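Local coordinates for protein DyP-type peroxidase (Thermobifida cellulosilytica, PDB 4GS1) that probably uses heme and hydrogen peroxide to oxidise dyes and other bulky organic substrates, as a member of the dye-decolorizing peroxidase family, at residues F50-A55 and R179-G184; R246-L251 and Y322-G327; D301-L306 and Q361-N366. All coordinates share one frame; numbering follows the deposited sequence.

Contact 1: F50-A55 and R179-G184; sequences FVHVIA and RWSLRG. With GOL (glycerol), chain I.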
loop_
_atom_site.group_PDB
_atom_site.type_symbol
_atom_site.label_atom_id
_atom_site.label_comp_id
_atom_site.label_asym_id
_atom_site.label_seq_id
_atom_site.Cartn_x
_atom_site.Cartn_y
_atom_site.Cartn_z
ATOM N N PHE B 50 -5.159 -5.735 -5.372
ATOM C CA PHE B 50 -4.938 -4.313 -5.055
ATOM C C PHE B 50 -5.962 -3.414 -5.716
ATOM O O PHE B 50 -6.442 -3.711 -6.816
ATOM C CB PHE B 50 -3.516 -3.890 -5.470
ATOM C CG PHE B 50 -2.452 -4.713 -4.813
ATOM C CD1 PHE B 50 -1.982 -4.378 -3.551
ATOM C CD2 PHE B 50 -1.953 -5.855 -5.433
ATOM C CE1 PHE B 50 -1.025 -5.162 -2.922
ATOM C CE2 PHE B 50 -0.996 -6.645 -4.805
ATOM C CZ PHE B 50 -0.534 -6.289 -3.542
ATOM N N VAL B 51 -6.287 -2.305 -5.046
ATOM C CA VAL B 51 -7.206 -1.309 -5.599
ATOM C C VAL B 51 -6.717 0.102 -5.289
ATOM O O VAL B 51 -6.021 0.324 -4.303
ATOM C CB VAL B 51 -8.653 -1.484 -5.044
ATOM C CG1 VAL B 51 -8.777 -0.917 -3.610
ATOM C CG2 VAL B 51 -9.682 -0.817 -5.963
ATOM N N HIS B 52 -7.057 1.046 -6.160
ATOM C CA HIS B 52 -6.867 2.463 -5.855
ATOM C C HIS B 52 -8.160 3.133 -6.280
ATOM O O HIS B 52 -8.524 3.110 -7.460
ATOM C CB HIS B 52 -5.654 3.036 -6.615
ATOM C CG HIS B 52 -5.096 4.296 -6.019
ATOM N ND1 HIS B 52 -3.776 4.683 -6.192
ATOM C CD2 HIS B 52 -5.672 5.266 -5.266
ATOM C CE1 HIS B 52 -3.568 5.825 -5.564
ATOM N NE2 HIS B 52 -4.701 6.205 -4.991
ATOM N N VAL B 53 -8.885 3.684 -5.308
ATOM C CA VAL B 53 -10.127 4.383 -5.603
ATOM C C VAL B 53 -9.828 5.865 -5.590
ATOM O O VAL B 53 -9.232 6.366 -4.636
ATOM C CB VAL B 53 -11.201 4.047 -4.558
ATOM C CG1 VAL B 53 -12.473 4.838 -4.836
ATOM C CG2 VAL B 53 -11.504 2.559 -4.605
ATOM N N ILE B 54 -10.197 6.560 -6.660
ATOM C CA ILE B 54 -9.895 7.986 -6.769
ATOM C C ILE B 54 -11.153 8.771 -7.090
ATOM O O ILE B 54 -11.834 8.489 -8.079
ATOM C CB ILE B 54 -8.853 8.261 -7.882
ATOM C CG1 ILE B 54 -7.636 7.349 -7.704
ATOM C CG2 ILE B 54 -8.409 9.734 -7.853
ATOM C CD1 ILE B 54 -7.032 6.877 -9.001
ATOM N N ALA B 55 -11.462 9.762 -6.255
ATOM C CA ALA B 55 -12.594 10.648 -6.521
ATOM C C ALA B 55 -12.064 11.958 -7.084
ATOM O O ALA B 55 -11.054 12.480 -6.607
ATOM C CB ALA B 55 -13.395 10.901 -5.233
ATOM N N ARG B 179 -9.943 14.799 -5.643
ATOM C CA ARG B 179 -10.586 15.237 -4.405
ATOM C C ARG B 179 -10.102 14.419 -3.207
ATOM O O ARG B 179 -9.665 14.977 -2.192
ATOM C CB ARG B 179 -12.114 15.143 -4.528
ATOM C CG ARG B 179 -12.877 15.681 -3.327
ATOM C CD ARG B 179 -14.402 15.574 -3.540
ATOM N NE ARG B 179 -15.134 16.053 -2.366
ATOM C CZ ARG B 179 -15.499 17.319 -2.183
ATOM N NH1 ARG B 179 -15.217 18.243 -3.102
ATOM N NH2 ARG B 179 -16.145 17.667 -1.082
ATOM N N TRP B 180 -10.180 13.100 -3.330
ATOM C CA TRP B 180 -9.625 12.192 -2.331
ATOM C C TRP B 180 -9.269 10.882 -3.027
ATOM O O TRP B 180 -9.738 10.604 -4.127
ATOM C CB TRP B 180 -10.582 11.965 -1.134
ATOM C CG TRP B 180 -11.929 11.364 -1.475
ATOM C CD1 TRP B 180 -13.114 12.044 -1.671
ATOM C CD2 TRP B 180 -12.236 9.977 -1.658
ATOM N NE1 TRP B 180 -14.126 11.154 -1.965
ATOM C CE2 TRP B 180 -13.611 9.882 -1.965
ATOM C CE3 TRP B 180 -11.473 8.802 -1.593
ATOM C CZ2 TRP B 180 -14.243 8.661 -2.205
ATOM C CZ3 TRP B 180 -12.105 7.581 -1.835
ATOM C CH2 TRP B 180 -13.475 7.524 -2.142
ATOM N N SER B 181 -8.414 10.085 -2.405
ATOM C CA SER B 181 -8.144 8.758 -2.939
ATOM C C SER B 181 -7.768 7.827 -1.809
ATOM O O SER B 181 -7.381 8.273 -0.727
ATOM C CB SER B 181 -7.033 8.796 -3.995
ATOM O OG SER B 181 -5.752 8.840 -3.376
ATOM N N LEU B 182 -7.898 6.527 -2.042
ATOM C CA LEU B 182 -7.471 5.551 -1.038
ATOM C C LEU B 182 -7.051 4.259 -1.722
ATOM O O LEU B 182 -7.750 3.754 -2.610
ATOM C CB LEU B 182 -8.588 5.274 -0.021
ATOM C CG LEU B 182 -8.259 4.409 1.202
ATOM C CD1 LEU B 182 -7.131 5.008 2.000
ATOM C CD2 LEU B 182 -9.516 4.263 2.071
ATOM N N ARG B 183 -5.888 3.749 -1.315
ATOM C CA ARG B 183 -5.382 2.473 -1.804
ATOM C C ARG B 183 -5.742 1.371 -0.827
ATOM O O ARG B 183 -5.764 1.597 0.386
ATOM C CB ARG B 183 -3.860 2.541 -1.963
ATOM C CG ARG B 183 -3.422 3.509 -3.053
ATOM C CD ARG B 183 -1.895 3.690 -3.096
ATOM N NE ARG B 183 -1.202 2.484 -3.547
ATOM C CZ ARG B 183 -0.464 1.710 -2.759
ATOM N NH1 ARG B 183 0.134 0.635 -3.251
ATOM N NH2 ARG B 183 -0.323 2.010 -1.479
ATOM N N GLY B 184 -6.003 0.172 -1.354
ATOM C CA GLY B 184 -6.368 -0.969 -0.527
ATOM C C GLY B 184 -5.784 -2.272 -1.041
ATOM O O GLY B 184 -5.352 -2.352 -2.193
HETATM C C1 GOL I . -4.317 7.986 0.430
HETATM O O1 GOL I . -4.033 9.364 0.303
HETATM C C2 GOL I . -3.616 7.252 -0.711
HETATM O O2 GOL I . -4.339 7.357 -1.923
HETATM C C3 GOL I . -3.389 5.786 -0.389
HETATM O O3 GOL I . -4.425 5.274 0.393
HETATM O O HOH W 1 -1.362 3.225 -6.696
#

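Contact 2: R246-L251 and Y322-G327; sequences RIRMLL and YNYDEG. With HEM (protoporphyrin IX containing Fe), chain F.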
loop_
_atom_site.group_PDB
_atom_site.type_symbol
_atom_site.label_atom_id
_atom_site.label_comp_id
_atom_site.label_asym_id
_atom_site.label_seq_id
_atom_site.Cartn_x
_atom_site.Cartn_y
_atom_site.Cartn_z
ATOM N N ARG B 246 -15.007 4.715 3.955
ATOM C CA ARG B 246 -13.710 4.525 4.590
ATOM C C ARG B 246 -13.948 4.304 6.079
ATOM O O ARG B 246 -14.347 5.233 6.791
ATOM C CB ARG B 246 -12.816 5.755 4.349
ATOM C CG ARG B 246 -11.457 5.672 5.022
ATOM C CD ARG B 246 -10.608 6.915 4.740
ATOM N NE ARG B 246 -9.352 6.868 5.479
ATOM C CZ ARG B 246 -8.223 7.451 5.088
ATOM N NH1 ARG B 246 -8.177 8.127 3.943
ATOM N NH2 ARG B 246 -7.137 7.342 5.841
ATOM N N ILE B 247 -13.746 3.066 6.546
ATOM C CA ILE B 247 -14.119 2.716 7.917
ATOM C C ILE B 247 -12.886 2.353 8.715
ATOM O O ILE B 247 -12.298 1.286 8.524
ATOM C CB ILE B 247 -15.132 1.543 7.963
ATOM C CG1 ILE B 247 -16.344 1.817 7.068
ATOM C CG2 ILE B 247 -15.615 1.315 9.406
ATOM C CD1 ILE B 247 -17.331 0.615 7.007
ATOM N N ARG B 248 -12.493 3.246 9.619
ATOM C CA ARG B 248 -11.345 3.003 10.487
ATOM C C ARG B 248 -11.704 1.953 11.525
ATOM O O ARG B 248 -12.794 1.993 12.108
ATOM C CB ARG B 248 -10.913 4.298 11.193
ATOM C CG ARG B 248 -9.672 4.130 12.084
ATOM C CD ARG B 248 -9.071 5.482 12.511
ATOM N NE ARG B 248 -10.002 6.310 13.286
ATOM C CZ ARG B 248 -10.158 6.247 14.609
ATOM N NH1 ARG B 248 -9.454 5.388 15.336
ATOM N NH2 ARG B 248 -11.024 7.052 15.215
ATOM N N MET B 249 -10.798 1.001 11.733
ATOM C CA MET B 249 -10.961 -0.012 12.769
ATOM C C MET B 249 -10.231 0.390 14.037
ATOM O O MET B 249 -9.060 0.785 13.991
ATOM C CB MET B 249 -10.417 -1.356 12.280
ATOM C CG MET B 249 -11.311 -2.057 11.253
ATOM S SD MET B 249 -10.372 -3.400 10.478
ATOM C CE MET B 249 -11.702 -4.369 9.754
ATOM N N LEU B 250 -10.919 0.291 15.173
ATOM C CA LEU B 250 -10.306 0.626 16.454
ATOM C C LEU B 250 -9.598 -0.626 16.938
ATOM O O LEU B 250 -10.099 -1.342 17.805
ATOM C CB LEU B 250 -11.367 1.103 17.465
ATOM C CG LEU B 250 -11.789 2.580 17.389
ATOM C CD1 LEU B 250 -12.271 2.983 16.022
ATOM C CD2 LEU B 250 -12.856 2.922 18.428
ATOM N N LEU B 251 -8.438 -0.898 16.349
ATOM C CA LEU B 251 -7.747 -2.164 16.562
ATOM C C LEU B 251 -7.166 -2.317 17.965
ATOM O O LEU B 251 -7.040 -3.436 18.460
ATOM C CB LEU B 251 -6.659 -2.374 15.490
ATOM C CG LEU B 251 -7.158 -2.632 14.061
ATOM C CD1 LEU B 251 -5.989 -2.747 13.082
ATOM C CD2 LEU B 251 -8.011 -3.891 14.005
ATOM N N TYR B 322 -11.739 -3.752 0.481
ATOM C CA TYR B 322 -10.299 -3.953 0.566
ATOM C C TYR B 322 -9.819 -3.478 1.924
ATOM O O TYR B 322 -10.465 -2.638 2.559
ATOM C CB TYR B 322 -9.564 -3.179 -0.558
ATOM C CG TYR B 322 -9.701 -3.869 -1.903
ATOM C CD1 TYR B 322 -8.660 -4.625 -2.423
ATOM C CD2 TYR B 322 -10.882 -3.785 -2.629
ATOM C CE1 TYR B 322 -8.793 -5.285 -3.647
ATOM C CE2 TYR B 322 -11.030 -4.454 -3.851
ATOM C CZ TYR B 322 -9.976 -5.196 -4.344
ATOM O OH TYR B 322 -10.118 -5.858 -5.549
ATOM N N ASN B 323 -8.674 -3.990 2.364
ATOM C CA ASN B 323 -8.070 -3.495 3.600
ATOM C C ASN B 323 -7.241 -2.257 3.312
ATOM O O ASN B 323 -6.626 -2.160 2.248
ATOM C CB ASN B 323 -7.172 -4.576 4.190
ATOM C CG ASN B 323 -7.913 -5.874 4.385
ATOM O OD1 ASN B 323 -8.992 -5.888 4.959
ATOM N ND2 ASN B 323 -7.370 -6.960 3.853
ATOM N N TYR B 324 -7.214 -1.293 4.234
ATOM C CA TYR B 324 -6.278 -0.184 4.056
ATOM C C TYR B 324 -5.387 -0.013 5.276
ATOM O O TYR B 324 -5.793 -0.276 6.409
ATOM C CB TYR B 324 -6.975 1.137 3.663
ATOM C CG TYR B 324 -7.752 1.824 4.766
ATOM C CD1 TYR B 324 -7.138 2.746 5.616
ATOM C CD2 TYR B 324 -9.111 1.586 4.929
ATOM C CE1 TYR B 324 -7.856 3.390 6.623
ATOM C CE2 TYR B 324 -9.827 2.221 5.927
ATOM C CZ TYR B 324 -9.206 3.123 6.756
ATOM O OH TYR B 324 -9.945 3.749 7.740
ATOM N N ASP B 325 -4.160 0.424 5.029
ATOM C CA ASP B 325 -3.201 0.654 6.092
ATOM C C ASP B 325 -2.517 1.975 5.789
ATOM O O ASP B 325 -1.712 2.076 4.855
ATOM C CB ASP B 325 -2.167 -0.475 6.126
ATOM C CG ASP B 325 -1.233 -0.380 7.318
ATOM O OD1 ASP B 325 -1.064 0.727 7.879
ATOM O OD2 ASP B 325 -0.653 -1.417 7.705
ATOM N N GLU B 326 -2.837 2.982 6.590
ATOM C CA GLU B 326 -2.231 4.291 6.442
ATOM C C GLU B 326 -1.410 4.651 7.673
ATOM O O GLU B 326 -1.250 5.825 8.015
ATOM C CB GLU B 326 -3.309 5.336 6.138
ATOM C CG GLU B 326 -3.864 5.222 4.711
ATOM C CD GLU B 326 -2.755 5.289 3.673
ATOM O OE1 GLU B 326 -1.774 6.008 3.914
ATOM O OE2 GLU B 326 -2.835 4.602 2.631
ATOM N N GLY B 327 -0.872 3.625 8.327
ATOM C CA GLY B 327 0.060 3.829 9.422
ATOM C C GLY B 327 -0.584 4.340 10.692
ATOM O O GLY B 327 -1.556 3.758 11.188
HETATM C CHA HEM F . -21.411 -9.525 6.960
HETATM C CHB HEM F . -17.438 -7.382 8.713
HETATM C CHC HEM F . -19.311 -3.006 7.746
HETATM C CHD HEM F . -23.116 -5.137 5.600
HETATM C C1A HEM F . -20.191 -9.309 7.538
HETATM C C2A HEM F . -19.328 -10.349 8.042
HETATM C C3A HEM F . -18.231 -9.752 8.528
HETATM C C4A HEM F . -18.367 -8.329 8.336
HETATM C CMA HEM F . -17.006 -10.441 9.178
HETATM C CAA HEM F . -19.658 -11.866 8.010
HETATM C CBA HEM F . -19.090 -12.558 6.759
HETATM C CGA HEM F . -19.811 -12.161 5.499
HETATM O O1A HEM F . -20.953 -12.661 5.269
HETATM O O2A HEM F . -19.242 -11.365 4.710
HETATM C C1B HEM F . -17.609 -6.020 8.622
HETATM C C2B HEM F . -16.682 -5.030 9.125
HETATM C C3B HEM F . -17.197 -3.815 8.874
HETATM C C4B HEM F . -18.462 -3.999 8.188
HETATM C CMB HEM F . -15.367 -5.400 9.851
HETATM C CAB HEM F . -16.606 -2.416 9.187
HETATM C CBB HEM F . -15.286 -2.200 9.358
HETATM C C1C HEM F . -20.509 -3.205 7.082
HETATM C C2C HEM F . -21.414 -2.169 6.603
HETATM C C3C HEM F . -22.460 -2.765 5.994
HETATM C C4C HEM F . -22.253 -4.190 6.100
HETATM C CMC HEM F . -21.143 -0.655 6.745
HETATM C CAC HEM F . -23.719 -2.166 5.308
HETATM C CBC HEM F . -24.206 -0.943 5.534
HETATM C C1D HEM F . -22.987 -6.492 5.755
HETATM C C2D HEM F . -23.900 -7.462 5.199
HETATM C C3D HEM F . -23.379 -8.817 5.633
HETATM C C4D HEM F . -22.184 -8.549 6.393
HETATM C CMD HEM F . -25.167 -7.200 4.351
HETATM C CAD HEM F . -24.002 -10.182 5.299
HETATM C CBD HEM F . -25.164 -10.467 6.251
HETATM C CGD HEM F . -25.773 -11.796 5.859
HETATM O O1D HEM F . -25.386 -12.838 6.457
HETATM O O2D HEM F . -26.621 -11.825 4.928
HETATM N NA HEM F . -19.588 -8.077 7.723
HETATM N NB HEM F . -18.690 -5.360 8.058
HETATM N NC HEM F . -21.062 -4.439 6.773
HETATM N ND HEM F . -21.980 -7.168 6.450
HETATM FE FE HEM F . -20.392 -6.264 7.337
HETATM O O HOH W 2 -9.154 6.231 8.381
#

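Contact 3: D301-L306 and Q361-N366; sequences DAHVRL and QGDALN. With HEM (protoporphyrin IX containing Fe), chain F.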
loop_
_atom_site.group_PDB
_atom_site.type_symbol
_atom_site.label_atom_id
_atom_site.label_comp_id
_atom_site.label_asym_id
_atom_site.label_seq_id
_atom_site.Cartn_x
_atom_site.Cartn_y
_atom_site.Cartn_z
ATOM N N ASP B 301 -27.344 -8.058 19.246
ATOM C CA ASP B 301 -26.627 -6.950 18.631
ATOM C C ASP B 301 -25.488 -7.411 17.721
ATOM O O ASP B 301 -24.618 -6.619 17.366
ATOM C CB ASP B 301 -26.100 -5.967 19.697
ATOM C CG ASP B 301 -25.117 -6.612 20.659
ATOM O OD1 ASP B 301 -24.954 -7.851 20.614
ATOM O OD2 ASP B 301 -24.487 -5.878 21.459
ATOM N N ALA B 302 -25.494 -8.683 17.326
ATOM C CA ALA B 302 -24.442 -9.174 16.426
ATOM C C ALA B 302 -24.578 -8.578 15.038
ATOM O O ALA B 302 -25.684 -8.442 14.516
ATOM C CB ALA B 302 -24.489 -10.690 16.336
ATOM N N HIS B 303 -23.438 -8.235 14.441
ATOM C CA HIS B 303 -23.395 -7.640 13.108
ATOM C C HIS B 303 -24.208 -8.420 12.070
ATOM O O HIS B 303 -25.034 -7.831 11.362
ATOM C CB HIS B 303 -21.939 -7.492 12.654
ATOM C CG HIS B 303 -21.778 -6.777 11.351
ATOM N ND1 HIS B 303 -22.002 -5.423 11.213
ATOM C CD2 HIS B 303 -21.390 -7.228 10.135
ATOM C CE1 HIS B 303 -21.761 -5.068 9.962
ATOM N NE2 HIS B 303 -21.393 -6.140 9.292
ATOM N N VAL B 304 -23.996 -9.732 11.964
ATOM C CA VAL B 304 -24.696 -10.471 10.910
ATOM C C VAL B 304 -26.183 -10.624 11.184
ATOM O O VAL B 304 -26.950 -10.828 10.244
ATOM C CB VAL B 304 -24.065 -11.842 10.562
ATOM C CG1 VAL B 304 -22.569 -11.678 10.260
ATOM C CG2 VAL B 304 -24.293 -12.859 11.686
ATOM N N ARG B 305 -26.598 -10.519 12.444
ATOM C CA ARG B 305 -28.030 -10.525 12.752
ATOM C C ARG B 305 -28.685 -9.263 12.209
ATOM O O ARG B 305 -29.752 -9.320 11.576
ATOM C CB ARG B 305 -28.282 -10.654 14.265
ATOM C CG ARG B 305 -29.764 -10.552 14.633
ATOM C CD ARG B 305 -30.001 -10.689 16.132
ATOM N NE ARG B 305 -29.691 -12.031 16.627
ATOM C CZ ARG B 305 -30.491 -13.087 16.495
ATOM N NH1 ARG B 305 -30.116 -14.259 16.989
ATOM N NH2 ARG B 305 -31.667 -12.968 15.882
ATOM N N LEU B 306 -28.052 -8.117 12.442
ATOM C CA LEU B 306 -28.675 -6.862 12.048
ATOM C C LEU B 306 -28.547 -6.590 10.558
ATOM O O LEU B 306 -29.383 -5.890 9.986
ATOM C CB LEU B 306 -28.106 -5.699 12.866
ATOM C CG LEU B 306 -28.301 -5.786 14.377
ATOM C CD1 LEU B 306 -27.663 -4.567 15.024
ATOM C CD2 LEU B 306 -29.779 -5.864 14.728
ATOM N N GLN B 361 -30.178 -0.069 15.567
ATOM C CA GLN B 361 -30.366 -1.232 16.425
ATOM C C GLN B 361 -29.119 -1.598 17.224
ATOM O O GLN B 361 -29.091 -2.628 17.893
ATOM C CB GLN B 361 -30.888 -2.427 15.613
ATOM C CG GLN B 361 -32.184 -2.111 14.872
ATOM C CD GLN B 361 -32.686 -3.277 14.048
ATOM O OE1 GLN B 361 -32.794 -3.186 12.827
ATOM N NE2 GLN B 361 -33.010 -4.378 14.716
ATOM N N GLY B 362 -28.092 -0.748 17.157
ATOM C CA GLY B 362 -26.947 -0.864 18.047
ATOM C C GLY B 362 -25.981 -2.006 17.796
ATOM O O GLY B 362 -25.584 -2.706 18.735
ATOM N N ASP B 363 -25.599 -2.181 16.535
ATOM C CA ASP B 363 -24.585 -3.152 16.129
ATOM C C ASP B 363 -23.385 -3.059 17.062
ATOM O O ASP B 363 -22.831 -1.983 17.256
ATOM C CB ASP B 363 -24.181 -2.819 14.692
ATOM C CG ASP B 363 -23.159 -3.781 14.100
ATOM O OD1 ASP B 363 -22.755 -4.774 14.750
ATOM O OD2 ASP B 363 -22.755 -3.528 12.943
ATOM N N ALA B 364 -23.000 -4.183 17.661
ATOM C CA ALA B 364 -21.830 -4.224 18.539
ATOM C C ALA B 364 -20.569 -3.741 17.833
ATOM O O ALA B 364 -19.652 -3.220 18.473
ATOM C CB ALA B 364 -21.633 -5.644 19.080
ATOM N N LEU B 365 -20.523 -3.908 16.514
ATOM C CA LEU B 365 -19.371 -3.457 15.731
ATOM C C LEU B 365 -19.246 -1.932 15.701
ATOM O O LEU B 365 -18.167 -1.398 15.421
ATOM C CB LEU B 365 -19.474 -4.006 14.306
ATOM C CG LEU B 365 -18.253 -3.944 13.402
ATOM C CD1 LEU B 365 -17.050 -4.661 14.026
ATOM C CD2 LEU B 365 -18.621 -4.570 12.046
ATOM N N ASN B 366 -20.335 -1.221 16.004
ATOM C CA ASN B 366 -20.282 0.247 16.000
ATOM C C ASN B 366 -19.186 0.777 16.917
ATOM O O ASN B 366 -18.522 1.777 16.609
ATOM C CB ASN B 366 -21.626 0.857 16.444
ATOM C CG ASN B 366 -22.724 0.720 15.394
ATOM O OD1 ASN B 366 -22.456 0.459 14.221
ATOM N ND2 ASN B 366 -23.972 0.916 15.817
HETATM C CHA HEM F . -21.411 -9.525 6.960
HETATM C CHB HEM F . -17.438 -7.382 8.713
HETATM C CHC HEM F . -19.311 -3.006 7.746
HETATM C CHD HEM F . -23.116 -5.137 5.600
HETATM C C1A HEM F . -20.191 -9.309 7.538
HETATM C C2A HEM F . -19.328 -10.349 8.042
HETATM C C3A HEM F . -18.231 -9.752 8.528
HETATM C C4A HEM F . -18.367 -8.329 8.336
HETATM C CMA HEM F . -17.006 -10.441 9.178
HETATM C CAA HEM F . -19.658 -11.866 8.010
HETATM C CBA HEM F . -19.090 -12.558 6.759
HETATM C CGA HEM F . -19.811 -12.161 5.499
HETATM O O1A HEM F . -20.953 -12.661 5.269
HETATM O O2A HEM F . -19.242 -11.365 4.710
HETATM C C1B HEM F . -17.609 -6.020 8.622
HETATM C C2B HEM F . -16.682 -5.030 9.125
HETATM C C3B HEM F . -17.197 -3.815 8.874
HETATM C C4B HEM F . -18.462 -3.999 8.188
HETATM C CMB HEM F . -15.367 -5.400 9.851
HETATM C CAB HEM F . -16.606 -2.416 9.187
HETATM C CBB HEM F . -15.286 -2.200 9.358
HETATM C C1C HEM F . -20.509 -3.205 7.082
HETATM C C2C HEM F . -21.414 -2.169 6.603
HETATM C C3C HEM F . -22.460 -2.765 5.994
HETATM C C4C HEM F . -22.253 -4.190 6.100
HETATM C CMC HEM F . -21.143 -0.655 6.745
HETATM C CAC HEM F . -23.719 -2.166 5.308
HETATM C CBC HEM F . -24.206 -0.943 5.534
HETATM C C1D HEM F . -22.987 -6.492 5.755
HETATM C C2D HEM F . -23.900 -7.462 5.199
HETATM C C3D HEM F . -23.379 -8.817 5.633
HETATM C C4D HEM F . -22.184 -8.549 6.393
HETATM C CMD HEM F . -25.167 -7.200 4.351
HETATM C CAD HEM F . -24.002 -10.182 5.299
HETATM C CBD HEM F . -25.164 -10.467 6.251
HETATM C CGD HEM F . -25.773 -11.796 5.859
HETATM O O1D HEM F . -25.386 -12.838 6.457
HETATM O O2D HEM F . -26.621 -11.825 4.928
HETATM N NA HEM F . -19.588 -8.077 7.723
HETATM N NB HEM F . -18.690 -5.360 8.058
HETATM N NC HEM F . -21.062 -4.439 6.773
HETATM N ND HEM F . -21.980 -7.168 6.450
HETATM FE FE HEM F . -20.392 -6.264 7.337
HETATM O O HOH W 3 -24.431 -3.132 21.155
#

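Contact 1: F50-A55 and R179-G184
Ala55 O is gripped by two backbone amides at a classic beta bulge: Arg179 N reaches it at 2.7 Å, while the bond from Trp180 N is weak at 3.4 Å. Beyond the bulge segments 50-55 and 179-184, of strands 50-58 and 176-185, run antiparallel at 172°, with Val51-Gly184 and Val53-Leu182 as hydrogen-bonded pairs. On the face of Ala55, Val53 and Leu182, the Trp180 ring lies back over the neighbouring strand. A chi1 of 60° tucks the indole over its own backbone and brings the five-membered ring above Ala55 CB, a CH-pi contact with CB 3.5 Å from the ring centroid. Trp180 NE1 is bound by Gly146 O. On the other face Arg183 CG stands almost centrally over the His52 imidazole, 3.3 Å from its centroid, while Ser181 OG lies at the ring edge. A water joins His52 ND1, at 2.9 Å, to Arg183 NE. Arg183 N donates to O3 of a glycerol, 2.7 Å away and nearly straight. The two faces thus differ: one meets the C-terminal sheet through Leu339 and Met341, whereas the other sets His52, Ser181 and Arg183 side by side near the second subunit, with His52 and Ile54 also meeting helix 158-172.

Contact 2: R246-L251 and Y322-G327
Tyr324 has a chi1 of 73°, which carries its ring across toward strand 240-249, and Arg246 comes to meet it with CG trans to the backbone N (chi1 178°) and a chain extended as far as NE. The two side chains cross at about a right angle, guanidinium and phenol planes 69° apart, and Arg246 CG lies 3.7 Å from Tyr324 OH. That hydroxyl ends against the backbone of the partner strand, 3.2 Å from Arg248 CA. One water accepts hydrogen bonds from Tyr324 OH, at 2.7 Å, and Arg246 NE, at 3.0 Å, bridging the two groups. Farther out, Arg246 NH2 passes 4.1 Å from Glu326 CG, while Trp144 makes a cation-pi contact with the same arginine. Arg248 turns its charged end to a salt bridge with Glu372. Strands 240-249 and 318-328 are separated in their sheet by strand 334-344. On the heme side Ile247 CG2 touches the vinyl carbon CBB at 3.5 Å, and Met249 CE meets the methyl carbon CMB. Strand 240-249 therefore contributes apolar side chains to the heme pocket while its arginine and the tyrosine are tied through water, a link that probably limits rotation of the phenol hydroxyl.

Contact 3: D301-L306 and Q361-N366
The proximal heme site, with its histidine-carboxylate pair, is built here from the start of helix 303-307 and the loop after helix 351-360. His303 NE2 binds the heme iron at 2.2 Å, and on the other side of the imidazole ND1 donates to Asp363 OD2 at 2.7 Å, 168° at the hydrogen. The carboxylate oxygen lies in the imidazole plane and is met on its syn side, with the ring and carboxylate planes 26° apart. Held at both nitrogens, by this bond and the iron, the ring has its rotation fixed; a proximal His-Asp pair of this kind is familiar in heme peroxidases. Asp363 OD1 accepts from Leu365 N at 3.0 Å, closing an Asx turn that steadies the carboxylate. The same turn delivers Leu365, whose CD2 covers one face of the imidazole in a CH-pi contact, 3.8 Å from the centroid, and also touches pyrrole atom C2B of the heme. Leu306 packs on the loop, CD1 against the backbone of Asp363 and CD2 beside Gln361 NE2; the amide oxygen of Gln361 is held by Asn311. Ala364 N donates almost straight to Asp301 O, just ahead of the helix, 2.9 Å away. At the margin of the contact one water donates to both Asp301 OD2 and Gly362 O, the latter at 2.7 Å.

Overall arrangement
The contacts run from the subunit interface to the heme. Contact 1 joins neighbouring strands of the N-terminal four-stranded antiparallel sheet; contact 2 joins strands of the C-terminal one, which has the same 2-3-1-4 strand order, so the chain is a pair of ferredoxin-like domains. Their centres are 13 Å apart and they touch, Leu182 packing on Arg246 and Gly184 on Tyr322, and both reach the second subunit. Contact 3 lies about 19 Å from contact 2, centre to centre, and 28 Å from contact 1. Contact 1 closes first along the chain, whereas the segments of contacts 2 and 3 alternate, and both reach the heme, contact 3 at its iron and contact 2 at its rim.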